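Local coordinates for protein mRNA export factor (Human herpesvirus 1, PDB 4YXP) that regulates viral gene expression, inhibits cellular splicing and mediates nuclear export of viral intronless mRNAs, here represented by its folded, dimeric C-terminal part, at residues A51-A56 with G82-R87; M102-L107 with I143-A148. All blocks are in the same frame, centred on the assembly; numbering follows the deposited sequence.

Interaction 1. Residues A51-A56 with G82-R87; sequences ANSPWA and GPSLYR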
loop_
_atom_site.group_PDB
_atom_site.type_symbol
_atom_site.label_atom_id
_atom_site.label_comp_id
_atom_site.label_asym_id
_atom_site.label_seq_id
_atom_site.Cartn_x
_atom_site.Cartn_y
_atom_site.Cartn_z
ATOM N N ALA B 51 12.449 28.734 15.658
ATOM C CA ALA B 51 12.828 29.479 16.853
ATOM C C ALA B 51 11.648 29.611 17.814
ATOM O O ALA B 51 10.566 30.058 17.429
ATOM C CB ALA B 51 13.359 30.854 16.474
ATOM N N ASN B 52 11.870 29.216 19.065
ATOM C CA ASN B 52 10.849 29.297 20.109
ATOM C C ASN B 52 9.566 28.562 19.728
ATOM O O ASN B 52 8.468 28.984 20.092
ATOM C CB ASN B 52 10.533 30.760 20.432
ATOM C CG ASN B 52 11.644 31.434 21.203
ATOM O OD1 ASN B 52 12.603 31.945 20.619
ATOM N ND2 ASN B 52 11.526 31.440 22.527
ATOM N N SER B 53 9.712 27.463 18.994
ATOM C CA SER B 53 8.586 26.588 18.693
ATOM C C SER B 53 8.682 25.317 19.528
ATOM O O SER B 53 9.735 24.678 19.557
ATOM C CB SER B 53 8.551 26.231 17.204
ATOM O OG SER B 53 7.583 25.227 16.941
ATOM N N PRO B 54 7.587 24.933 20.204
ATOM C CA PRO B 54 7.616 23.639 20.896
ATOM C C PRO B 54 7.647 22.456 19.921
ATOM O O PRO B 54 7.812 21.313 20.344
ATOM C CB PRO B 54 6.317 23.646 21.707
ATOM C CG PRO B 54 5.405 24.537 20.943
ATOM C CD PRO B 54 6.281 25.604 20.345
ATOM N N TRP B 55 7.486 22.737 18.632
ATOM C CA TRP B 55 7.482 21.698 17.605
ATOM C C TRP B 55 8.834 21.575 16.906
ATOM O O TRP B 55 8.965 20.837 15.932
ATOM C CB TRP B 55 6.403 21.988 16.561
ATOM C CG TRP B 55 5.015 22.007 17.109
ATOM C CD1 TRP B 55 4.308 23.101 17.525
ATOM C CD2 TRP B 55 4.154 20.876 17.296
ATOM N NE1 TRP B 55 3.063 22.717 17.964
ATOM C CE2 TRP B 55 2.943 21.359 17.830
ATOM C CE3 TRP B 55 4.293 19.505 17.065
ATOM C CZ2 TRP B 55 1.879 20.515 18.139
ATOM C CZ3 TRP B 55 3.234 18.670 17.370
ATOM C CH2 TRP B 55 2.042 19.178 17.901
ATOM N N ALA B 56 9.833 22.298 17.403
ATOM C CA ALA B 56 11.137 22.355 16.744
ATOM C C ALA B 56 11.693 20.969 16.379
ATOM O O ALA B 56 12.259 20.803 15.299
ATOM C CB ALA B 56 12.134 23.103 17.623
ATOM N N GLY B 82 -1.372 23.000 19.082
ATOM C CA GLY B 82 -1.785 22.845 17.696
ATOM C C GLY B 82 -1.729 24.121 16.867
ATOM O O GLY B 82 -1.150 24.130 15.780
ATOM N N PRO B 83 -2.343 25.205 17.363
ATOM C CA PRO B 83 -2.354 26.464 16.607
ATOM C C PRO B 83 -0.962 26.946 16.193
ATOM O O PRO B 83 -0.819 27.529 15.118
ATOM C CB PRO B 83 -3.010 27.442 17.583
ATOM C CG PRO B 83 -3.930 26.581 18.380
ATOM C CD PRO B 83 -3.188 25.286 18.567
ATOM N N SER B 84 0.044 26.697 17.025
ATOM C CA SER B 84 1.412 27.109 16.724
ATOM C C SER B 84 1.945 26.404 15.477
ATOM O O SER B 84 2.496 27.037 14.576
ATOM C CB SER B 84 2.329 26.820 17.915
ATOM O OG SER B 84 3.680 27.098 17.598
ATOM N N LEU B 85 1.786 25.087 15.431
ATOM C CA LEU B 85 2.261 24.313 14.292
ATOM C C LEU B 85 1.490 24.721 13.041
ATOM O O LEU B 85 2.061 24.847 11.955
ATOM C CB LEU B 85 2.108 22.813 14.560
ATOM C CG LEU B 85 2.610 21.868 13.464
ATOM C CD1 LEU B 85 4.111 22.003 13.276
ATOM C CD2 LEU B 85 2.239 20.420 13.788
ATOM N N TYR B 86 0.187 24.927 13.215
ATOM C CA TYR B 86 -0.696 25.355 12.136
ATOM C C TYR B 86 -0.162 26.639 11.520
ATOM O O TYR B 86 -0.077 26.772 10.300
ATOM C CB TYR B 86 -2.115 25.557 12.679
ATOM C CG TYR B 86 -3.161 25.978 11.668
ATOM C CD1 TYR B 86 -3.185 27.267 11.155
ATOM C CD2 TYR B 86 -4.150 25.095 11.259
ATOM C CE1 TYR B 86 -4.149 27.658 10.241
ATOM C CE2 TYR B 86 -5.119 25.477 10.345
ATOM C CZ TYR B 86 -5.114 26.758 9.841
ATOM O OH TYR B 86 -6.078 27.146 8.938
ATOM N N ARG B 87 0.201 27.578 12.389
ATOM C CA ARG B 87 0.714 28.875 11.974
ATOM C C ARG B 87 2.025 28.722 11.196
ATOM O O ARG B 87 2.261 29.417 10.208
ATOM C CB ARG B 87 0.909 29.763 13.211
ATOM C CG ARG B 87 0.860 31.250 12.943
ATOM C CD ARG B 87 0.428 32.031 14.184
ATOM N NE ARG B 87 1.369 31.895 15.297
ATOM C CZ ARG B 87 1.119 31.279 16.452
ATOM N NH1 ARG B 87 -0.060 30.711 16.694
ATOM N NH2 ARG B 87 2.061 31.236 17.386
HETATM O O HOH W 1 5.411 26.087 15.512
#
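Leu85 lies over one face of the Trp55 indole, its CB 3.6 Å from the centroid of the five-membered ring and only 11° off the normal, a CH-pi contact. The closest ring atom is Trp55 NE1, 3.5 Å from Leu85 CB. The two side chains cross at about a right angle, and on the same face Leu85 CD1 meets Trp55 CG and CB, while CD2 meets the six-membered ring, 4.0 Å from Trp55 CE3. Leu85 CG stands opposite the backbone N (chi1 -178°), which sends it out from the helix along the indole face; the second torsion then spreads the two methyls. Trp55 in turn has CG opposite its carbonyl carbon (chi1 -62°), and this swings the indole out of the loop to the helix. Its N-H goes to the backbone O of His81, so the ring is fixed at its edge as well as on its face.

The loop at 53-56 is a type I beta turn with an ST turn built in, Ser53 OG accepting from Trp55 N at 3.0 Å. That same hydroxyl oxygen, Ser53 OG, is 2.7 Å from a water that also bonds Ser84 OG at 2.9 Å, so this one molecule bridges the two hydroxyls and joins loop to helix. Ser84 OG sits near the plane of the indole, off the CD1 edge, with Pro54 CD also close by. Leu59 of helix 56-59 and Trp125 of helix 112-132 pack against Leu85, and Tyr268 of the second subunit packs on both Trp55 and Leu85.

Interaction 2. Residues M102-L107 with I143-A148; sequences MRDCVL and IGTTAA
Thr145 wedges its two branches between Arg103, Asp104 and Leu107, one face of helix 93-109. The polar branch meets the arginine: Arg103 NE donates to Thr145 OG1 at 2.9 Å, a rather bent bond (138° at the hydrogen) that nevertheless lies almost in the guanidinium plane, 8° out of it. A water beside the same edge accepts from Arg103 NH2 at 3.0 Å and also bonds to Thr145 OG1, closing a small ring of contacts. With chi1 at 54° the hydroxyl sits between the backbone N and the carbonyl carbon, where it also bonds to Pro141 O, and CG2 is left to press on the other helix. Arg103 comes across the threonine at about a right angle on an extended chain, and its NH1 continues to Glu121 and to Gly266 O of the second subunit.

The tight part is mixed: methyls pressed on backbone and hydroxyl, and one purely apolar pair. Thr145 CG2 lies 3.7 Å from Asp104 N, and Leu107 CD2 comes across the threonine 3.6 Å from Thr145 OG1. One turn on, Leu107 CB meets Ala148 CB at 3.7 Å. The Asp104 carboxylate marks the more open margin: partly exposed, OD1 beside the Ala148 methyl, OD2 in a salt bridge with Arg108, Pro159 of the second subunit alongside.

The short side chains of Thr145 and Ala148 are consistent with the close approach, 5.4 Å from Asp104 CA to Thr145 CA. Helix 93-109 thus packs against the N-terminal end of helix 146-167, at the break after helix 141-144, where Thr145 holds the N-cap position but spends its hydroxyl on Arg103 and Pro141 O instead of a cap.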
loop_
_atom_site.group_PDB
_atom_site.type_symbol
_atom_site.label_atom_id
_atom_site.label_comp_id
_atom_site.label_asym_id
_atom_site.label_seq_id
_atom_site.Cartn_x
_atom_site.Cartn_y
_atom_site.Cartn_z
ATOM N N MET B 102 7.249 14.775 1.267
ATOM C CA MET B 102 7.957 13.751 2.031
ATOM C C MET B 102 6.996 12.926 2.885
ATOM O O MET B 102 7.109 11.701 2.952
ATOM C CB MET B 102 9.031 14.389 2.914
ATOM C CG MET B 102 10.387 14.559 2.220
ATOM S SD MET B 102 11.613 15.348 3.286
ATOM C CE MET B 102 10.777 16.865 3.680
ATOM N N ARG B 103 6.043 13.590 3.526
ATOM C CA ARG B 103 5.062 12.887 4.349
ATOM C C ARG B 103 4.242 11.917 3.504
ATOM O O ARG B 103 3.850 10.848 3.972
ATOM C CB ARG B 103 4.133 13.877 5.053
ATOM C CG ARG B 103 3.018 13.208 5.869
ATOM C CD ARG B 103 2.149 14.238 6.580
ATOM N NE ARG B 103 0.975 13.634 7.210
ATOM C CZ ARG B 103 0.925 13.194 8.463
ATOM N NH1 ARG B 103 1.985 13.283 9.261
ATOM N NH2 ARG B 103 -0.199 12.659 8.924
ATOM N N ASP B 104 3.977 12.298 2.259
ATOM C CA ASP B 104 3.173 11.473 1.373
ATOM C C ASP B 104 3.886 10.148 1.131
ATOM O O ASP B 104 3.258 9.089 1.149
ATOM C CB ASP B 104 2.904 12.196 0.053
ATOM C CG ASP B 104 1.736 11.598 -0.711
ATOM O OD1 ASP B 104 0.588 12.037 -0.492
ATOM O OD2 ASP B 104 1.963 10.685 -1.525
ATOM N N CYS B 105 5.199 10.211 0.924
ATOM C CA CYS B 105 5.998 9.007 0.719
ATOM C C CYS B 105 6.060 8.155 1.983
ATOM O O CYS B 105 5.965 6.931 1.917
ATOM C CB CYS B 105 7.414 9.369 0.272
ATOM S SG CYS B 105 7.506 10.087 -1.378
ATOM N N VAL B 106 6.227 8.801 3.131
ATOM C CA VAL B 106 6.291 8.089 4.401
ATOM C C VAL B 106 5.011 7.290 4.620
ATOM O O VAL B 106 5.055 6.105 4.940
ATOM C CB VAL B 106 6.532 9.056 5.575
ATOM C CG1 VAL B 106 6.430 8.326 6.917
ATOM C CG2 VAL B 106 7.892 9.720 5.444
ATOM N N LEU B 107 3.874 7.947 4.443
ATOM C CA LEU B 107 2.583 7.341 4.740
ATOM C C LEU B 107 2.250 6.201 3.780
ATOM O O LEU B 107 1.523 5.267 4.138
ATOM C CB LEU B 107 1.484 8.408 4.700
ATOM C CG LEU B 107 1.115 9.019 6.057
ATOM C CD1 LEU B 107 2.346 9.430 6.850
ATOM C CD2 LEU B 107 0.189 10.214 5.864
ATOM N N ILE B 143 -3.307 17.448 6.379
ATOM C CA ILE B 143 -4.550 17.297 5.631
ATOM C C ILE B 143 -4.245 16.880 4.191
ATOM O O ILE B 143 -4.948 16.041 3.614
ATOM C CB ILE B 143 -5.382 18.594 5.682
ATOM C CG1 ILE B 143 -5.823 18.862 7.129
ATOM C CG2 ILE B 143 -6.595 18.500 4.759
ATOM C CD1 ILE B 143 -6.555 20.165 7.336
ATOM N N GLY B 144 -3.187 17.450 3.622
ATOM C CA GLY B 144 -2.846 17.209 2.230
ATOM C C GLY B 144 -2.456 15.779 1.869
ATOM O O GLY B 144 -2.485 15.406 0.693
ATOM N N THR B 145 -2.085 14.976 2.861
ATOM C CA THR B 145 -1.648 13.600 2.592
ATOM C C THR B 145 -2.678 12.568 3.043
ATOM O O THR B 145 -2.349 11.396 3.235
ATOM C CB THR B 145 -0.299 13.289 3.274
ATOM O OG1 THR B 145 -0.381 13.574 4.676
ATOM C CG2 THR B 145 0.825 14.115 2.651
ATOM N N THR B 146 -3.928 12.995 3.195
ATOM C CA THR B 146 -4.997 12.080 3.595
ATOM C C THR B 146 -5.084 10.880 2.640
ATOM O O THR B 146 -5.260 9.743 3.077
ATOM C CB THR B 146 -6.362 12.800 3.644
ATOM O OG1 THR B 146 -6.331 13.820 4.652
ATOM C CG2 THR B 146 -7.494 11.825 3.967
ATOM N N ALA B 147 -4.955 11.139 1.345
ATOM C CA ALA B 147 -5.069 10.083 0.338
ATOM C C ALA B 147 -4.021 8.991 0.532
ATOM O O ALA B 147 -4.242 7.839 0.157
ATOM C CB ALA B 147 -4.947 10.672 -1.058
ATOM N N ALA B 148 -2.881 9.350 1.114
ATOM C CA ALA B 148 -1.783 8.406 1.290
ATOM C C ALA B 148 -2.103 7.364 2.361
ATOM O O ALA B 148 -1.867 6.169 2.165
ATOM C CB ALA B 148 -0.505 9.146 1.639
HETATM O O HOH W 2 -2.292 12.738 6.729
#

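In the fold
Interaction 1 is peripheral, about 23 Å from the chain centre and partly buried; interaction 2 is central, about 5 Å from it, and buried. Their centres lie 20 Å apart and their nearest atoms about 6 Å, without touching. Each uses one of two helices consecutive in the chain, 75-91 and 93-109. The outer contact ties a loop to a helix through an aromatic face, with water joining two serines; the inner one sets a helix against the start of another, with a direct arginine-threonine bond beside leucine-alanine packing. Helix 112-132 borders both. Each also touches the second subunit, where Tyr268 packs on Trp55, Leu85 and Arg103; its region, 263-275, is important for homodimerization.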